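Local coordinates for protein sulfur oxygenase/reductase (PDB 6QPA) that probably oxidises and disproportionates elemental sulfur as an iron-dependent sulfur oxygenase/reductase, its iron held by two histidines and a carboxylate, at residues A13-K18 against N72-F77; T51-M56 against V65-T70. One frame throughout, in Å; residues are numbered along the deposited sequence.

Contact 1: residues A13-K18 against N72-F77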
loop_
_atom_site.group_PDB
_atom_site.type_symbol
_atom_site.label_atom_id
_atom_site.label_comp_id
_atom_site.label_asym_id
_atom_site.label_seq_id
_atom_site.Cartn_x
_atom_site.Cartn_y
_atom_site.Cartn_z
ATOM N N ALA A 13 29.610 3.820 -41.885
ATOM C CA ALA A 13 28.188 4.063 -41.714
ATOM C C ALA A 13 27.935 4.566 -40.302
ATOM O O ALA A 13 28.757 4.385 -39.404
ATOM C CB ALA A 13 27.362 2.795 -41.953
ATOM N N LYS A 14 26.788 5.204 -40.111
ATOM C CA LYS A 14 26.302 5.565 -38.782
ATOM C C LYS A 14 24.949 4.902 -38.593
ATOM O O LYS A 14 24.057 5.053 -39.434
ATOM C CB LYS A 14 26.239 7.077 -38.589
ATOM C CG LYS A 14 27.628 7.720 -38.556
ATOM C CD LYS A 14 27.550 9.213 -38.326
ATOM C CE LYS A 14 28.937 9.820 -38.162
ATOM N NZ LYS A 14 29.642 9.238 -36.965
ATOM N N ILE A 15 24.820 4.123 -37.523
ATOM C CA ILE A 15 23.664 3.275 -37.333
ATOM C C ILE A 15 22.985 3.631 -36.019
ATOM O O ILE A 15 23.595 4.180 -35.090
ATOM C CB ILE A 15 24.044 1.783 -37.375
ATOM C CG1 ILE A 15 24.883 1.414 -36.148
ATOM C CG2 ILE A 15 24.841 1.488 -38.669
ATOM C CD1 ILE A 15 25.279 -0.007 -36.108
ATOM N N ALA A 16 21.702 3.279 -35.949
ATOM C CA ALA A 16 20.899 3.556 -34.770
ATOM C C ALA A 16 21.399 2.747 -33.584
ATOM O O ALA A 16 21.703 1.563 -33.701
ATOM C CB ALA A 16 19.420 3.249 -35.043
ATOM N N ASN A 17 21.497 3.404 -32.435
ATOM C CA ASN A 17 21.973 2.772 -31.212
ATOM C C ASN A 17 20.757 2.272 -30.437
ATOM O O ASN A 17 20.212 2.943 -29.564
ATOM C CB ASN A 17 22.808 3.758 -30.405
ATOM C CG ASN A 17 23.383 3.146 -29.156
ATOM O OD1 ASN A 17 23.164 1.970 -28.875
ATOM N ND2 ASN A 17 24.144 3.933 -28.405
ATOM N N LYS A 18 20.307 1.077 -30.797
ATOM C CA LYS A 18 19.166 0.451 -30.147
ATOM C C LYS A 18 19.282 -1.053 -30.329
ATOM O O LYS A 18 19.995 -1.517 -31.228
ATOM C CB LYS A 18 17.833 1.013 -30.678
ATOM C CG LYS A 18 17.551 0.887 -32.167
ATOM C CD LYS A 18 16.257 1.657 -32.498
ATOM C CE LYS A 18 15.796 1.474 -33.947
ATOM N NZ LYS A 18 15.266 0.103 -34.260
ATOM N N ASN A 72 23.964 8.379 -30.689
ATOM C CA ASN A 72 22.972 7.906 -31.650
ATOM C C ASN A 72 22.795 8.913 -32.779
ATOM O O ASN A 72 22.215 9.985 -32.560
ATOM C CB ASN A 72 21.616 7.673 -30.992
ATOM C CG ASN A 72 20.597 7.164 -31.991
ATOM O OD1 ASN A 72 20.758 6.075 -32.541
ATOM N ND2 ASN A 72 19.578 7.976 -32.285
ATOM N N PRO A 73 23.237 8.601 -34.002
ATOM C CA PRO A 73 23.821 7.317 -34.391
ATOM C C PRO A 73 25.236 7.090 -33.859
ATOM O O PRO A 73 25.902 8.002 -33.380
ATOM C CB PRO A 73 23.852 7.408 -35.918
ATOM C CG PRO A 73 24.115 8.863 -36.165
ATOM C CD PRO A 73 23.319 9.587 -35.099
ATOM N N MET A 74 25.682 5.852 -33.945
ATOM C CA MET A 74 27.040 5.475 -33.596
ATOM C C MET A 74 27.765 5.049 -34.861
ATOM O O MET A 74 27.153 4.487 -35.774
ATOM C CB MET A 74 27.025 4.355 -32.555
ATOM C CG MET A 74 26.362 3.089 -33.034
ATOM S SD MET A 74 25.801 2.080 -31.629
ATOM C CE MET A 74 27.161 2.282 -30.503
ATOM N N GLY A 75 29.053 5.359 -34.933
ATOM C CA GLY A 75 29.833 4.960 -36.087
ATOM C C GLY A 75 29.993 3.450 -36.139
ATOM O O GLY A 75 30.083 2.775 -35.114
ATOM N N MET A 76 29.991 2.912 -37.352
ATOM C CA MET A 76 30.275 1.497 -37.571
ATOM C C MET A 76 31.180 1.418 -38.787
ATOM O O MET A 76 30.763 1.775 -39.889
ATOM C CB MET A 76 29.002 0.686 -37.771
ATOM C CG MET A 76 29.097 -0.702 -37.169
ATOM S SD MET A 76 29.431 -1.883 -38.457
ATOM C CE MET A 76 27.804 -1.945 -39.234
ATOM N N PHE A 77 32.429 1.026 -38.575
ATOM C CA PHE A 77 33.435 0.960 -39.629
ATOM C C PHE A 77 33.789 -0.494 -39.860
ATOM O O PHE A 77 34.182 -1.190 -38.919
ATOM C CB PHE A 77 34.719 1.709 -39.258
ATOM C CG PHE A 77 34.620 3.208 -39.322
ATOM C CD1 PHE A 77 33.397 3.853 -39.305
ATOM C CD2 PHE A 77 35.782 3.974 -39.396
ATOM C CE1 PHE A 77 33.322 5.240 -39.347
ATOM C CE2 PHE A 77 35.722 5.358 -39.454
ATOM C CZ PHE A 77 34.479 5.996 -39.428
HETATM O O HOH W 1 27.523 10.058 -34.434
#
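In I15 (chi1 69°) CG1, and in M74 (chi1 62°) CG, sits between the backbone N and the carbonyl carbon, which brings I15 CG1 within 3.8 Å of M74 CG across an antiparallel ladder. The ladder joins strands 7-15 and 74-82 of the curled sheet, in a family related to the dimeric alpha+beta barrels. I15 and M74 form a hydrogen-bonded pair, A13 and M76 another, and K14 faces G75 between them in a non-hydrogen-bonded pair, where the K14 CA hydrogen points at M74 O. On the face that carries I15, M74 and M76, I15 CD1 also reaches M76 CG, and M25 of helix 19-27 touches I15. On the other face K14 CB rests on the ring of P73, 3.6 Å from P73 CB, and water 1 accepts weakly from K14 NZ while donating to P73 O. N17, past the end of its strand, brings CG to 3.6 Å from M74 SD, the side chains crossing at about a right angle, while N17 ND2 donates to L71 O. N72, before a cis peptide bond to P73, offers OD1 to the backbone of N17 and ND2 to T70 O of the second subunit. With an alanine here, the backbone N-H of N17 would probably be left without this acceptor, and T70 O of the second subunit without its side-chain donor. The N17 N–N72 OD1 bond is 2.8 Å long and nearly straight at 174°.

Contact 2: residues T51-M56 against V65-T70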
loop_
_atom_site.group_PDB
_atom_site.type_symbol
_atom_site.label_atom_id
_atom_site.label_comp_id
_atom_site.label_asym_id
_atom_site.label_seq_id
_atom_site.Cartn_x
_atom_site.Cartn_y
_atom_site.Cartn_z
ATOM N N THR A 51 32.505 3.554 -29.687
ATOM C CA THR A 51 32.162 3.632 -28.275
ATOM C C THR A 51 32.258 5.038 -27.707
ATOM O O THR A 51 31.704 5.289 -26.633
ATOM C CB THR A 51 33.094 2.730 -27.452
ATOM O OG1 THR A 51 34.457 3.091 -27.725
ATOM C CG2 THR A 51 32.867 1.271 -27.800
ATOM N N GLY A 52 32.922 5.957 -28.400
ATOM C CA GLY A 52 33.058 7.311 -27.895
ATOM C C GLY A 52 34.052 8.097 -28.735
ATOM O O GLY A 52 34.322 7.749 -29.888
ATOM N N ILE A 53 34.586 9.166 -28.138
ATOM C CA ILE A 53 35.573 10.024 -28.791
ATOM C C ILE A 53 36.613 10.436 -27.759
ATOM O O ILE A 53 36.463 10.204 -26.555
ATOM C CB ILE A 53 34.962 11.299 -29.411
ATOM C CG1 ILE A 53 34.486 12.239 -28.284
ATOM C CG2 ILE A 53 33.867 10.988 -30.430
ATOM C CD1 ILE A 53 34.173 13.666 -28.743
ATOM N N HIS A 54 37.686 11.055 -28.249
ATOM C CA HIS A 54 38.605 11.743 -27.359
ATOM C C HIS A 54 38.169 13.199 -27.224
ATOM O O HIS A 54 38.163 13.923 -28.220
ATOM C CB HIS A 54 40.036 11.675 -27.863
ATOM C CG HIS A 54 41.046 11.937 -26.782
ATOM N ND1 HIS A 54 41.120 13.138 -26.110
ATOM C CD2 HIS A 54 41.986 11.135 -26.222
ATOM C CE1 HIS A 54 42.072 13.071 -25.195
ATOM N NE2 HIS A 54 42.612 11.864 -25.239
ATOM N N PRO A 55 37.781 13.657 -26.034
ATOM C CA PRO A 55 37.348 15.057 -25.875
ATOM C C PRO A 55 38.479 16.075 -26.021
ATOM O O PRO A 55 38.188 17.277 -26.111
ATOM C CB PRO A 55 36.767 15.090 -24.450
ATOM C CG PRO A 55 36.628 13.661 -24.043
ATOM C CD PRO A 55 37.682 12.903 -24.775
ATOM N N MET A 56 39.738 15.628 -26.021
ATOM C CA MET A 56 40.919 16.465 -26.242
ATOM C C MET A 56 40.919 17.687 -25.322
ATOM O O MET A 56 41.017 18.836 -25.758
ATOM C CB MET A 56 41.043 16.870 -27.719
ATOM C CG MET A 56 41.711 15.784 -28.552
ATOM S SD MET A 56 41.798 16.124 -30.326
ATOM C CE MET A 56 42.751 17.651 -30.343
ATOM N N VAL A 65 34.912 9.683 -23.622
ATOM C CA VAL A 65 35.553 8.430 -24.004
ATOM C C VAL A 65 34.509 7.332 -24.162
ATOM O O VAL A 65 34.494 6.599 -25.157
ATOM C CB VAL A 65 36.616 8.047 -22.960
ATOM C CG1 VAL A 65 37.074 6.600 -23.166
ATOM C CG2 VAL A 65 37.779 9.055 -22.984
ATOM N N ASP A 66 33.596 7.228 -23.201
ATOM C CA ASP A 66 32.560 6.198 -23.204
ATOM C C ASP A 66 31.225 6.881 -23.444
ATOM O O ASP A 66 30.645 7.471 -22.526
ATOM C CB ASP A 66 32.550 5.428 -21.886
ATOM C CG ASP A 66 31.506 4.324 -21.860
ATOM O OD1 ASP A 66 30.809 4.106 -22.879
ATOM O OD2 ASP A 66 31.382 3.672 -20.800
ATOM N N MET A 67 30.738 6.793 -24.681
ATOM C CA MET A 67 29.416 7.288 -25.030
ATOM C C MET A 67 28.477 6.149 -25.421
ATOM O O MET A 67 27.489 6.386 -26.127
ATOM C CB MET A 67 29.515 8.312 -26.169
ATOM C CG MET A 67 30.416 9.513 -25.875
ATOM S SD MET A 67 30.739 10.563 -27.331
ATOM C CE MET A 67 29.126 11.338 -27.534
ATOM N N ARG A 68 28.769 4.914 -24.985
ATOM C CA ARG A 68 28.033 3.755 -25.500
ATOM C C ARG A 68 26.537 3.859 -25.233
ATOM O O ARG A 68 25.740 3.329 -26.008
ATOM C CB ARG A 68 28.579 2.453 -24.910
ATOM C CG ARG A 68 29.936 2.041 -25.483
ATOM C CD ARG A 68 30.514 0.864 -24.721
ATOM N NE ARG A 68 30.772 1.241 -23.326
ATOM C CZ ARG A 68 31.189 0.402 -22.384
ATOM N NH1 ARG A 68 31.407 -0.869 -22.683
ATOM N NH2 ARG A 68 31.382 0.828 -21.139
ATOM N N GLU A 69 26.132 4.552 -24.171
ATOM C CA GLU A 69 24.716 4.653 -23.838
ATOM C C GLU A 69 23.987 5.782 -24.556
ATOM O O GLU A 69 22.755 5.753 -24.624
ATOM C CB GLU A 69 24.542 4.849 -22.326
ATOM C CG GLU A 69 25.081 3.723 -21.448
ATOM C CD GLU A 69 24.340 2.410 -21.638
ATOM O OE1 GLU A 69 23.093 2.405 -21.542
ATOM O OE2 GLU A 69 25.003 1.382 -21.888
ATOM N N THR A 70 24.704 6.787 -25.062
ATOM C CA THR A 70 24.096 8.024 -25.535
ATOM C C THR A 70 24.334 8.329 -27.004
ATOM O O THR A 70 23.580 9.115 -27.576
ATOM C CB THR A 70 24.616 9.205 -24.709
ATOM O OG1 THR A 70 26.036 9.245 -24.829
ATOM C CG2 THR A 70 24.274 9.019 -23.245
HETATM O O HOH W 2 35.369 4.199 -25.551
#
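A classic beta bulge at T51 and G52, both opposite F298 of strand 290-305, and an Asx turn begun by D66 meet where the end of strand 42-53 is covered by the returning loop. M67 N donates to T51 O at 2.6 Å. Two CA-H...O contacts continue the approach: G52 CA lies 3.2 Å from V65 O, and V65 CA is equally close to I53 O. G52 fits tightly here, since a beta carbon on it would run into V65 O. Water 2 donates to V65 O and is hydrogen-bonded to T51 OG1.

At the outer edge T51 and R68 lie side by side and point the same way, with R68 CG 3.8 Å from T51 CG2. A bend at chi3 (-63°) turns the R68 guanidinium back on D66, which it grips side-on through NE to OD1 and NH2 to OD2, the latter salt bridge 2.9 Å long. Both nitrogens stand above the carboxylate plane, 44° out of it. D66 OD1 also accepts from R68 N, which comes from the opposite face and nearly along the C-O axis, closing the Asx turn. The charged end of R68 is thus held by D66 while the aliphatic stem packs on T51.

On the inner side M67 SD lies 4.2 Å from I53 CG1, and I111 of the second subunit packs against both residues. V65 touches P55 and leans on P262 and H266 of helix 262-269 and on F298, so the loop lies beside strand 290-305 and that helix.

How the contacts relate
From the N terminus the chain runs up strand 7-15 into segment 13-18, then through helix 19-27 and strand 42-53 before 72-77 returns to the first strand, so contact 1 closes a long loop. Contact 2 is nested inside that loop and closes a much shorter one, with eight residues between 51-56 and 65-70. The two touch where N17 ND2 probably bonds to R68 O, at 2.9 Å. Strand 74-82 lies between strands 7-15 and 42-53 in the same sheet, so contact 1 pairs two of its neighbouring strands while contact 2 lays the connecting loop on the end of the third. Both contacts also reach the second subunit.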